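Local coordinates for NIF3-related protein (Bacillus cereus, PDB 2GX8) that is of unknown function but binds two zinc ions in the dimetal site of the Nif3 family and carries an additional domain that is probably regulatory, at residues S40-H45 / T128-A133; K163-V168 / E225-T230. All blocks are in the same frame, centred on the assembly; numbering follows the deposited sequence.

Contact 1 of 2, residues S40-H45 / T128-A133. With ZN (zinc ion), chain M.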
loop_
_atom_site.group_PDB
_atom_site.type_symbol
_atom_site.label_atom_id
_atom_site.label_comp_id
_atom_site.label_asym_id
_atom_site.label_seq_id
_atom_site.Cartn_x
_atom_site.Cartn_y
_atom_site.Cartn_z
ATOM N N SER C 40 -18.078 -9.135 31.015
ATOM C CA SER C 40 -19.217 -8.297 31.359
ATOM C C SER C 40 -18.679 -6.943 31.845
ATOM O O SER C 40 -19.307 -5.894 31.650
ATOM C CB SER C 40 -20.075 -8.956 32.443
ATOM O OG SER C 40 -19.381 -9.052 33.681
ATOM N N MET C 41 -17.503 -6.976 32.466
ATOM C CA MET C 41 -16.865 -5.776 32.982
ATOM C C MET C 41 -15.911 -5.171 31.945
ATOM O O MET C 41 -15.702 -3.964 31.907
ATOM C CB MET C 41 -16.076 -6.112 34.250
ATOM C CG MET C 41 -16.863 -6.848 35.330
ATOM S SD MET C 41 -15.894 -7.146 36.833
ATOM C CE MET C 41 -14.613 -8.269 36.282
ATOM N N TYR C 42 -15.332 -6.010 31.100
ATOM C CA TYR C 42 -14.375 -5.539 30.113
ATOM C C TYR C 42 -14.697 -6.094 28.736
ATOM O O TYR C 42 -13.981 -6.983 28.258
ATOM C CB TYR C 42 -12.949 -5.944 30.541
ATOM C CG TYR C 42 -12.543 -5.321 31.861
ATOM C CD1 TYR C 42 -12.659 -6.022 33.070
ATOM C CD2 TYR C 42 -12.075 -4.020 31.902
ATOM C CE1 TYR C 42 -12.316 -5.429 34.276
ATOM C CE2 TYR C 42 -11.730 -3.419 33.085
ATOM C CZ TYR C 42 -11.843 -4.119 34.268
ATOM O OH TYR C 42 -11.486 -3.465 35.435
ATOM N N PRO C 43 -15.772 -5.584 28.094
ATOM C CA PRO C 43 -16.161 -6.091 26.770
ATOM C C PRO C 43 -15.124 -5.899 25.658
ATOM O O PRO C 43 -14.391 -4.911 25.662
ATOM C CB PRO C 43 -17.453 -5.326 26.457
ATOM C CG PRO C 43 -17.462 -4.177 27.368
ATOM C CD PRO C 43 -16.701 -4.548 28.579
ATOM N N LYS C 44 -15.089 -6.847 24.714
ATOM C CA LYS C 44 -14.133 -6.853 23.589
ATOM C C LYS C 44 -14.303 -5.731 22.553
ATOM O O LYS C 44 -13.372 -5.441 21.810
ATOM C CB LYS C 44 -14.132 -8.223 22.890
ATOM C CG LYS C 44 -13.472 -9.355 23.676
ATOM C CD LYS C 44 -13.731 -10.698 22.990
ATOM C CE LYS C 44 -12.930 -11.814 23.637
ATOM N NZ LYS C 44 -13.395 -13.200 23.245
ATOM N N HIS C 45 -15.478 -5.106 22.494
ATOM C CA HIS C 45 -15.693 -3.980 21.580
ATOM C C HIS C 45 -14.982 -2.699 22.060
ATOM O O HIS C 45 -14.807 -1.750 21.293
ATOM C CB HIS C 45 -17.183 -3.733 21.329
ATOM C CG HIS C 45 -17.994 -3.524 22.573
ATOM N ND1 HIS C 45 -18.077 -2.306 23.217
ATOM C CD2 HIS C 45 -18.800 -4.365 23.263
ATOM C CE1 HIS C 45 -18.880 -2.411 24.262
ATOM N NE2 HIS C 45 -19.336 -3.651 24.310
ATOM N N THR C 128 -6.239 -3.518 25.622
ATOM C CA THR C 128 -6.828 -2.174 25.632
ATOM C C THR C 128 -8.228 -2.092 26.206
ATOM O O THR C 128 -8.644 -1.028 26.653
ATOM C CB THR C 128 -6.768 -1.453 24.283
ATOM O OG1 THR C 128 -7.250 -2.336 23.270
ATOM C CG2 THR C 128 -5.327 -1.002 23.969
ATOM N N ASN C 129 -8.961 -3.190 26.191
ATOM C CA ASN C 129 -10.286 -3.166 26.819
ATOM C C ASN C 129 -10.238 -2.869 28.351
ATOM O O ASN C 129 -11.196 -2.352 28.905
ATOM C CB ASN C 129 -11.120 -4.426 26.473
ATOM C CG ASN C 129 -10.409 -5.754 26.827
ATOM O OD1 ASN C 129 -11.028 -6.661 27.380
ATOM N ND2 ASN C 129 -9.122 -5.865 26.504
ATOM N N VAL C 130 -9.120 -3.181 29.010
ATOM C CA VAL C 130 -8.934 -2.921 30.450
ATOM C C VAL C 130 -8.394 -1.475 30.667
ATOM O O VAL C 130 -8.531 -0.892 31.742
ATOM C CB VAL C 130 -8.053 -4.033 31.120
ATOM C CG1 VAL C 130 -7.750 -3.736 32.583
ATOM C CG2 VAL C 130 -8.747 -5.381 31.014
ATOM N N ASP C 131 -7.816 -0.900 29.614
ATOM C CA ASP C 131 -7.312 0.467 29.627
ATOM C C ASP C 131 -8.463 1.456 29.494
ATOM O O ASP C 131 -8.492 2.497 30.156
ATOM C CB ASP C 131 -6.378 0.670 28.432
ATOM C CG ASP C 131 -5.056 -0.033 28.595
ATOM O OD1 ASP C 131 -4.252 0.450 29.419
ATOM O OD2 ASP C 131 -4.783 -1.020 27.868
ATOM N N VAL C 132 -9.401 1.088 28.618
ATOM C CA VAL C 132 -10.579 1.884 28.245
ATOM C C VAL C 132 -11.746 1.811 29.232
ATOM O O VAL C 132 -12.388 2.812 29.512
ATOM C CB VAL C 132 -11.103 1.411 26.847
ATOM C CG1 VAL C 132 -12.341 2.194 26.421
ATOM C CG2 VAL C 132 -10.016 1.514 25.781
ATOM N N ALA C 133 -12.018 0.621 29.758
ATOM C CA ALA C 133 -13.182 0.411 30.628
ATOM C C ALA C 133 -13.169 1.111 31.983
ATOM O O ALA C 133 -12.106 1.255 32.593
ATOM C CB ALA C 133 -13.426 -1.080 30.828
HETATM ZN ZN ZN M . -2.468 -0.968 29.433
#

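Contact 2 of 2, residues K163-V168 / E225-T230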
loop_
_atom_site.group_PDB
_atom_site.type_symbol
_atom_site.label_atom_id
_atom_site.label_comp_id
_atom_site.label_asym_id
_atom_site.label_seq_id
_atom_site.Cartn_x
_atom_site.Cartn_y
_atom_site.Cartn_z
ATOM N N LYS C 163 -33.157 3.919 19.556
ATOM C CA LYS C 163 -34.452 4.101 20.156
ATOM C C LYS C 163 -35.285 2.856 19.796
ATOM O O LYS C 163 -35.477 2.514 18.626
ATOM C CB LYS C 163 -35.130 5.345 19.614
ATOM C CG LYS C 163 -36.234 5.906 20.524
ATOM C CD LYS C 163 -35.633 6.415 21.816
ATOM C CE LYS C 163 -36.710 7.061 22.684
ATOM N NZ LYS C 163 -36.318 7.368 24.075
ATOM N N VAL C 164 -35.736 2.133 20.809
ATOM C CA VAL C 164 -36.617 1.016 20.535
ATOM C C VAL C 164 -38.035 1.508 20.748
ATOM O O VAL C 164 -38.357 2.037 21.814
ATOM C CB VAL C 164 -36.391 -0.149 21.484
ATOM C CG1 VAL C 164 -37.369 -1.300 21.158
ATOM C CG2 VAL C 164 -34.983 -0.625 21.393
ATOM N N VAL C 165 -38.878 1.339 19.734
ATOM C CA VAL C 165 -40.287 1.696 19.849
ATOM C C VAL C 165 -41.036 0.372 19.719
ATOM O O VAL C 165 -40.839 -0.348 18.749
ATOM C CB VAL C 165 -40.704 2.661 18.735
ATOM C CG1 VAL C 165 -42.212 2.946 18.787
ATOM C CG2 VAL C 165 -39.900 3.952 18.835
ATOM N N VAL C 166 -41.859 0.022 20.700
ATOM C CA VAL C 166 -42.625 -1.228 20.636
ATOM C C VAL C 166 -44.133 -0.902 20.803
ATOM O O VAL C 166 -44.512 0.076 21.467
ATOM C CB VAL C 166 -42.066 -2.272 21.638
ATOM C CG1 VAL C 166 -42.304 -1.828 23.100
ATOM C CG2 VAL C 166 -42.642 -3.705 21.387
ATOM N N PHE C 167 -44.993 -1.684 20.162
ATOM C CA PHE C 167 -46.460 -1.460 20.212
ATOM C C PHE C 167 -47.083 -2.598 20.988
ATOM O O PHE C 167 -46.887 -3.757 20.634
ATOM C CB PHE C 167 -47.001 -1.360 18.781
ATOM C CG PHE C 167 -46.316 -0.290 17.977
ATOM C CD1 PHE C 167 -45.142 -0.562 17.290
ATOM C CD2 PHE C 167 -46.798 1.000 17.975
ATOM C CE1 PHE C 167 -44.474 0.444 16.565
ATOM C CE2 PHE C 167 -46.145 1.987 17.265
ATOM C CZ PHE C 167 -44.981 1.714 16.576
ATOM N N VAL C 168 -47.808 -2.267 22.061
ATOM C CA VAL C 168 -48.319 -3.272 22.993
ATOM C C VAL C 168 -49.745 -2.950 23.426
ATOM O O VAL C 168 -50.069 -1.787 23.639
ATOM C CB VAL C 168 -47.486 -3.288 24.327
ATOM C CG1 VAL C 168 -47.761 -4.552 25.141
ATOM C CG2 VAL C 168 -45.996 -3.203 24.088
ATOM N N GLU C 225 -53.845 0.896 20.964
ATOM C CA GLU C 225 -52.552 0.378 21.382
ATOM C C GLU C 225 -51.694 1.425 22.060
ATOM O O GLU C 225 -51.954 2.623 21.972
ATOM C CB GLU C 225 -51.757 -0.039 20.146
ATOM C CG GLU C 225 -52.024 -1.393 19.586
ATOM C CD GLU C 225 -51.042 -1.724 18.472
ATOM O OE1 GLU C 225 -50.920 -0.914 17.545
ATOM O OE2 GLU C 225 -50.413 -2.808 18.509
ATOM N N VAL C 226 -50.615 0.959 22.673
ATOM C CA VAL C 226 -49.661 1.821 23.350
ATOM C C VAL C 226 -48.334 1.749 22.610
ATOM O O VAL C 226 -47.855 0.666 22.266
ATOM C CB VAL C 226 -49.518 1.416 24.851
ATOM C CG1 VAL C 226 -48.486 2.251 25.558
ATOM C CG2 VAL C 226 -50.810 1.595 25.528
ATOM N N ARG C 227 -47.776 2.924 22.341
ATOM C CA ARG C 227 -46.520 3.080 21.643
ATOM C C ARG C 227 -45.513 3.398 22.725
ATOM O O ARG C 227 -45.497 4.511 23.272
ATOM C CB ARG C 227 -46.601 4.251 20.659
ATOM C CG ARG C 227 -45.592 4.198 19.554
ATOM C CD ARG C 227 -45.430 5.514 18.743
ATOM N NE ARG C 227 -44.243 6.263 19.156
ATOM C CZ ARG C 227 -43.149 6.445 18.423
ATOM N NH1 ARG C 227 -43.040 5.979 17.189
ATOM N NH2 ARG C 227 -42.155 7.129 18.923
ATOM N N ILE C 228 -44.688 2.411 23.050
ATOM C CA ILE C 228 -43.678 2.557 24.080
ATOM C C ILE C 228 -42.320 2.753 23.443
ATOM O O ILE C 228 -41.897 1.963 22.611
ATOM C CB ILE C 228 -43.595 1.295 24.994
ATOM C CG1 ILE C 228 -44.977 0.943 25.585
ATOM C CG2 ILE C 228 -42.533 1.488 26.114
ATOM C CD1 ILE C 228 -45.025 -0.393 26.335
ATOM N N GLU C 229 -41.634 3.808 23.839
ATOM C CA GLU C 229 -40.291 4.029 23.335
ATOM C C GLU C 229 -39.303 4.115 24.480
ATOM O O GLU C 229 -39.651 4.539 25.596
ATOM C CB GLU C 229 -40.211 5.251 22.436
ATOM C CG GLU C 229 -40.453 6.547 23.104
ATOM C CD GLU C 229 -40.221 7.709 22.176
ATOM O OE1 GLU C 229 -40.731 7.690 21.044
ATOM O OE2 GLU C 229 -39.533 8.661 22.581
ATOM N N THR C 230 -38.078 3.682 24.209
ATOM C CA THR C 230 -37.028 3.691 25.213
ATOM C C THR C 230 -35.690 3.664 24.486
ATOM O O THR C 230 -35.581 3.126 23.370
ATOM C CB THR C 230 -37.159 2.510 26.200
ATOM O OG1 THR C 230 -36.442 2.804 27.403
ATOM C CG2 THR C 230 -36.656 1.227 25.614
#

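Contact 1 of 2, residues S40-H45 / T128-A133
The aromatic ring of Tyr42 slides against the short helix 128-132, meeting Val130 with a face and Ala133 obliquely. Val130 CG2 stands over that face, 4.1 Å from the ring centroid and 26° off the ring normal, a CH-pi contact displaced toward the CD2 side. The isopropyl group of Val130 has CG1 anti to its own backbone nitrogen (chi1 175°), which turns CG2 to the ring. Ala133, the first residue beyond the helix, brings in its methyl, with CB 3.4 Å from Tyr42 CD2. The backbone carbonyl oxygen of Asn129 lies at the edge of the ring, in its plane, and also accepts the helical bond from Ala133 N. Tyr42 is swung into this site by a chi1 of -62°, with CG opposite its carbonyl carbon. Next along the loop, Asn129 CB packs 3.4 Å from Pro43 O. Further out, the Tyr42 hydroxyl hydrogen-bonds Gln370 of helix 362-377, and Phe38 meets the ring as well. Next to Val130 in sequence, Asp131 points away from Tyr42 and binds zinc through OD1 at 2.3 Å, sharing the ion with His92 and Glu360. The chemistry is therefore divided: the side of the helix toward Tyr42 presents Val130 and Ala133 to the ring, while Asp131 on another side supplies a carboxylate to the metal.

Contact 2 of 2, residues K163-V168 / E225-T230
Segment 225-230 of strand 221-233 runs antiparallel to segment 163-168 of strand 150-168 as a regular beta ladder, with alternating hydrogen-bonded and non-hydrogen-bonded pairs. At its N-terminal end, Glu225 OE2 lies 3.7 Å from Phe167 CB. Val226 pairs with Val168 through two backbone hydrogen bonds, of which Val168 N to Val226 O is 2.9 Å. Arg227, in the non-hydrogen-bonded pair with Phe167, runs alongside that ring: Arg227 CG comes 3.2 Å from Phe167 CE2, the guanidinium and ring planes 71° apart. A bend at chi3 (101°) then carries the guanidinium across Val165, whose CG1 sits over one of its faces, 3.5 Å from NH1 of Arg227. Ile228 returns to the side of the sheet shared by Val166 and Val168. Its backbone exchanges two bonds with Val166, the shorter being Val166 N to Ile228 O at 2.7 Å, and its CD1 reaches across to Val168 CG2. Helix 170-182 covers part of this face, Val176 touching Val166 and Val168. Glu229 emerges on the face shared by Val165, Phe167 and Arg227, where neighbouring subunits pack: its OE1 takes a salt bridge from Arg227 of its own strand and another from Arg227 of a second subunit, which probably helps offset the closeness of the two arginines. Thr230 forms paired bonds with Val164, while its hydroxyl bonds Cys194 O. Beside this rung, Lys163 bends at chi2 (66°), laying its CE 3.2 Å from Glu229 OE2, with NZ in a long salt bridge to the same oxygen at 3.8 Å.

How the contacts relate
From the N terminus, the chain passes helix 31-38 and reaches segment 40-45; contact 1 closes when helix 128-132 returns to it, after strands 54-56, 66-70, 88-91 and 122-125 of the five-stranded sheet have been laid down. The chain then enters the long strand 150-168, whose far end opens contact 2, and comes back along strand 221-233 after helix 170-182 and strand 194-206. The two loops follow in series, neither enclosing nor crossing the other. The centres of contacts 1 and 2 are 31 Å apart. Contact 1 belongs to the metal-binding core, whereas contact 2 joins strands 150-168 and 221-233 in the outlying part of the molecule, where subunits meet.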